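Local coordinates for solute-binding protein Csal_2479 (Chromohalobacter salexigens, PDB 4P1L) that binds D-glucuronate and probably delivers it, as the extracytoplasmic subunit of a TRAP transport system, to a membrane permease for uptake into the cell, at residues A[34-39]-A[267-272]; A[139-144]-A[234-239]. All blocks are in the same frame, centred on the assembly; numbering follows the deposited sequence.

Interaction 1. Residues A[34-39]-A[267-272]; sequences PSYPNG and ALWEEG
At the N-terminus of helix 37-52, beside the sugar pocket of this solute-binding protein, Tyr36, Pro37 and Asn38 pack against Leu268 and Trp269 on the long helix 248-282. Tyr36 is the N-cap residue, and Pro37 opens the first turn. The pyrrolidine ring of Pro37 fits between the two side chains of the long helix: its CB lies 4.1 Å from Leu268 CB and 4.0 Å from Trp269 CE3, where it meets the indole at its edge. Trp269 has CG anti to the backbone N (chi1 -176°), which swings the six-membered ring alongside Tyr36. There Trp269 CZ3 comes 3.5 Å from Tyr36 OH, which lies near the indole plane and is hydrogen-bonded to Ser211; the phenol also stacks on the ligand-binding His32. Asn38 OD1 stands 4.2 Å from Trp269 CZ3, with the amide turned 59° from the indole; OD1 is hydrogen-bonded to Gln265 NE2 and ND2 to Asn86 OD1. Cutting Trp269 back to an alanine would probably deprive Pro37 and the Tyr36 phenol of their shared neighbour and open a gap between the helices. Helix 209-214 packs on the contact through Pro210, which touches the side chains of Tyr36 and Trp269.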
# COMPACT_ATOMS: atom_id res chain seq x y z
N PRO A 34 -0.52 -2.66 16.15
CA PRO A 34 -1.95 -2.80 16.41
C PRO A 34 -2.68 -1.46 16.39
O PRO A 34 -3.82 -1.45 15.98
CB PRO A 34 -2.01 -3.42 17.83
CG PRO A 34 -0.64 -3.96 18.10
CD PRO A 34 0.33 -3.26 17.20
N SER A 35 -2.05 -0.36 16.82
CA SER A 35 -2.74 0.92 16.93
C SER A 35 -2.77 1.74 15.63
O SER A 35 -3.40 2.80 15.55
CB SER A 35 -2.11 1.75 18.04
OG SER A 35 -0.80 2.14 17.64
N TYR A 36 -2.09 1.25 14.60
CA TYR A 36 -2.14 1.89 13.30
C TYR A 36 -3.58 1.77 12.76
O TYR A 36 -4.27 0.83 13.10
CB TYR A 36 -1.18 1.13 12.40
CG TYR A 36 -0.79 1.81 11.12
CD1 TYR A 36 0.16 2.82 11.12
CD2 TYR A 36 -1.31 1.39 9.90
CE1 TYR A 36 0.57 3.43 9.94
CE2 TYR A 36 -0.91 1.99 8.68
CZ TYR A 36 0.04 3.00 8.73
OH TYR A 36 0.47 3.63 7.58
N PRO A 37 -4.02 2.70 11.90
CA PRO A 37 -5.40 2.58 11.42
C PRO A 37 -5.74 1.20 10.88
O PRO A 37 -6.82 0.68 11.20
CB PRO A 37 -5.47 3.63 10.32
CG PRO A 37 -4.54 4.70 10.83
CD PRO A 37 -3.41 3.97 11.47
N ASN A 38 -4.86 0.62 10.06
CA ASN A 38 -5.08 -0.72 9.53
C ASN A 38 -5.20 -1.76 10.64
O ASN A 38 -5.99 -2.72 10.52
CB ASN A 38 -3.93 -1.15 8.61
CG ASN A 38 -3.75 -0.22 7.41
OD1 ASN A 38 -4.02 0.98 7.46
ND2 ASN A 38 -3.28 -0.80 6.32
N GLY A 39 -4.43 -1.58 11.71
CA GLY A 39 -4.43 -2.54 12.81
C GLY A 39 -5.78 -2.55 13.52
O GLY A 39 -6.39 -3.58 13.77
N ALA A 267 -12.12 5.90 7.51
CA ALA A 267 -12.39 6.98 8.45
C ALA A 267 -11.21 7.19 9.41
O ALA A 267 -10.79 8.33 9.64
CB ALA A 267 -13.69 6.71 9.24
N LEU A 268 -10.71 6.09 9.99
CA LEU A 268 -9.54 6.14 10.89
C LEU A 268 -8.33 6.69 10.15
O LEU A 268 -7.50 7.42 10.73
CB LEU A 268 -9.21 4.75 11.40
CG LEU A 268 -10.22 4.12 12.34
CD1 LEU A 268 -9.81 2.67 12.69
CD2 LEU A 268 -10.37 4.98 13.61
N TRP A 269 -8.21 6.29 8.89
CA TRP A 269 -7.11 6.74 8.06
C TRP A 269 -7.02 8.26 7.97
O TRP A 269 -5.95 8.84 8.18
CB TRP A 269 -7.21 6.17 6.65
CG TRP A 269 -6.02 6.58 5.86
CD1 TRP A 269 -5.97 7.54 4.88
CD2 TRP A 269 -4.68 6.09 6.01
NE1 TRP A 269 -4.68 7.67 4.42
CE2 TRP A 269 -3.87 6.80 5.10
CE3 TRP A 269 -4.08 5.14 6.84
CZ2 TRP A 269 -2.50 6.56 4.97
CZ3 TRP A 269 -2.72 4.90 6.72
CH2 TRP A 269 -1.94 5.63 5.80
N GLU A 270 -8.11 8.92 7.61
CA GLU A 270 -8.09 10.38 7.49
C GLU A 270 -7.64 11.06 8.79
O GLU A 270 -6.80 11.97 8.79
CB GLU A 270 -9.46 10.90 7.06
CG GLU A 270 -9.87 10.44 5.68
CD GLU A 270 -8.84 10.81 4.61
OE1 GLU A 270 -8.41 11.99 4.58
OE2 GLU A 270 -8.45 9.91 3.82
N GLU A 271 -8.18 10.61 9.91
CA GLU A 271 -7.80 11.18 11.19
C GLU A 271 -6.33 10.91 11.46
O GLU A 271 -5.61 11.77 11.95
CB GLU A 271 -8.64 10.57 12.32
CG GLU A 271 -8.58 11.35 13.63
CD GLU A 271 -7.44 10.93 14.55
OE1 GLU A 271 -6.96 9.77 14.44
OE2 GLU A 271 -7.04 11.76 15.42
N GLY A 272 -5.90 9.70 11.11
CA GLY A 272 -4.55 9.27 11.39
C GLY A 272 -3.53 10.10 10.61
O GLY A 272 -2.45 10.41 11.10

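Interaction 2. Residues A[139-144]-A[234-239]. With BDP (beta-D-glucopyranuronic acid), chain C.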
# COMPACT_ATOMS: atom_id res chain seq x y z
N SER A 139 -12.33 -6.55 0.77
CA SER A 139 -12.51 -5.11 0.82
C SER A 139 -11.19 -4.42 0.58
O SER A 139 -10.14 -5.07 0.61
CB SER A 139 -13.12 -4.70 2.15
OG SER A 139 -12.23 -5.00 3.22
N TRP A 140 -11.25 -3.12 0.34
CA TRP A 140 -10.06 -2.31 0.04
C TRP A 140 -9.82 -1.26 1.12
O TRP A 140 -10.73 -0.49 1.42
CB TRP A 140 -10.21 -1.59 -1.30
CG TRP A 140 -10.47 -2.50 -2.45
CD1 TRP A 140 -11.65 -2.65 -3.10
CD2 TRP A 140 -9.54 -3.36 -3.09
NE1 TRP A 140 -11.52 -3.57 -4.11
CE2 TRP A 140 -10.23 -4.01 -4.14
CE3 TRP A 140 -8.19 -3.63 -2.90
CZ2 TRP A 140 -9.61 -4.93 -4.99
CZ3 TRP A 140 -7.57 -4.56 -3.75
CH2 TRP A 140 -8.29 -5.18 -4.78
N PHE A 141 -8.62 -1.25 1.68
CA PHE A 141 -8.16 -0.22 2.61
C PHE A 141 -7.43 0.89 1.82
O PHE A 141 -6.84 0.63 0.76
CB PHE A 141 -7.16 -0.79 3.63
CG PHE A 141 -7.77 -1.68 4.71
CD1 PHE A 141 -9.11 -1.98 4.75
CD2 PHE A 141 -6.95 -2.23 5.69
CE1 PHE A 141 -9.63 -2.82 5.75
CE2 PHE A 141 -7.46 -3.04 6.69
CZ PHE A 141 -8.81 -3.34 6.71
N GLY A 142 -7.44 2.10 2.36
CA GLY A 142 -6.63 3.18 1.82
C GLY A 142 -5.23 3.29 2.42
O GLY A 142 -4.99 2.84 3.55
N SER A 143 -4.29 3.86 1.67
CA SER A 143 -2.98 4.16 2.25
C SER A 143 -2.48 5.55 1.78
O SER A 143 -1.29 5.77 1.69
CB SER A 143 -1.95 3.05 1.98
OG SER A 143 -1.49 3.03 0.62
N GLY A 144 -3.41 6.45 1.49
CA GLY A 144 -3.05 7.82 1.13
C GLY A 144 -2.16 7.88 -0.10
O GLY A 144 -2.16 6.99 -0.97
N GLU A 234 -4.80 -1.07 -0.64
CA GLU A 234 -4.46 -2.29 0.07
C GLU A 234 -5.70 -3.18 0.16
O GLU A 234 -6.82 -2.68 0.22
CB GLU A 234 -3.94 -1.98 1.47
CG GLU A 234 -2.88 -0.88 1.50
CD GLU A 234 -1.95 -0.96 2.70
OE1 GLU A 234 -2.32 -1.64 3.71
OE2 GLU A 234 -0.86 -0.35 2.64
N CYS A 235 -5.52 -4.50 0.15
CA CYS A 235 -6.65 -5.40 0.28
C CYS A 235 -6.73 -5.94 1.67
O CYS A 235 -5.72 -6.05 2.37
CB CYS A 235 -6.57 -6.56 -0.71
SG CYS A 235 -5.12 -7.63 -0.52
N LEU A 236 -7.95 -6.30 2.06
CA LEU A 236 -8.21 -7.24 3.14
C LEU A 236 -8.63 -8.51 2.42
O LEU A 236 -9.66 -8.52 1.73
CB LEU A 236 -9.31 -6.75 4.06
CG LEU A 236 -9.86 -7.73 5.09
CD1 LEU A 236 -8.77 -8.43 5.85
CD2 LEU A 236 -10.77 -6.98 6.05
N CYS A 237 -7.81 -9.55 2.49
CA CYS A 237 -8.07 -10.77 1.73
C CYS A 237 -7.97 -12.05 2.59
O CYS A 237 -7.41 -12.04 3.70
CB CYS A 237 -7.09 -10.89 0.56
SG CYS A 237 -5.37 -11.21 1.04
N VAL A 238 -8.53 -13.13 2.05
CA VAL A 238 -8.54 -14.44 2.70
C VAL A 238 -7.90 -15.49 1.75
O VAL A 238 -8.09 -15.43 0.54
CB VAL A 238 -10.00 -14.84 3.08
CG1 VAL A 238 -10.07 -16.29 3.62
CG2 VAL A 238 -10.57 -13.86 4.09
N ALA A 239 -7.13 -16.43 2.31
CA ALA A 239 -6.67 -17.59 1.54
C ALA A 239 -7.85 -18.31 0.87
O ALA A 239 -8.88 -18.61 1.50
CB ALA A 239 -5.92 -18.57 2.44
C1 BDP C . 3.09 1.22 3.88
C2 BDP C . 2.20 0.02 3.61
C3 BDP C . 2.85 -1.21 4.13
C4 BDP C . 4.17 -1.34 3.44
C5 BDP C . 5.06 -0.09 3.69
C6 BDP C . 6.40 -0.16 2.97
O2 BDP C . 0.99 0.25 4.30
O3 BDP C . 1.99 -2.38 3.69
O4 BDP C . 4.86 -2.51 3.91
O5 BDP C . 4.37 1.04 3.25
O6A BDP C . 6.88 0.94 2.54
O1 BDP C . 2.51 2.36 3.35
O6B BDP C . 7.01 -1.25 2.89
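With CG anti to its carbonyl carbon (chi1 -48°) and the chain extended beyond it, Glu234 runs past Ser143 CB and carries its carboxylate to the sugar. The same choice in Phe141 (chi1 -73°) turns its ring toward Leu236, which it crosses at an angle, Phe141 CZ lying 4.2 Å from Leu236 CD2. The hydroxyl O2 of beta-D-glucopyranuronic acid donates a 2.6 Å hydrogen bond to Glu234 OE2, and Ser143 CB approaches the same oxygen to 3.6 Å. Asn88 also bonds OE2 and Asn86 bonds OE1, so the carboxylate is gripped at both oxygens, which probably fixes its rotation. Behind it the strands pair antiparallel. Phe141 and Glu234 form a hydrogen-bonded pair, Phe141 N to Glu234 O at 2.7 Å and Glu234 N to Phe141 O at 3.0 Å. Leu236 N meets Ser139 O at 2.9 Å in a nearly straight bond (176° at the hydrogen), whereas the return bond from Ser139 N to Leu236 O is weak. Between these lies the non-hydrogen-bonded pair Trp140–Cys235, with Trp140 CZ3 3.8 Å from Cys235 CB on the face away from Phe141 and Leu236. Strand 234-239 lies between 84-88 and 135-141, the latter outermost in the five-stranded sheet; helices 37-52 and 248-282 pack on the face bearing Phe141 and Leu236.

Interaction 2 is nested inside the chain loop closed by interaction 1, and the two, with centres 13 Å apart, meet beside the bound glucuronate. Asn38 ND2 of interaction 1 lies 2.9 Å from Glu234 OE1 of interaction 2, which puts the start of helix 37-52 beside the carboxylate that holds the sugar. The indole of Trp269 also packs against the loop after strand 135-141, its CZ2 3.3 Å from Ser143 C. Asn86 is shared, bonding both Asn38 and Glu234. Gln70, Arg146, Arg167 and Asn207 also hydrogen-bond the sugar, as does His32, the stacking partner of Tyr36 in interaction 1.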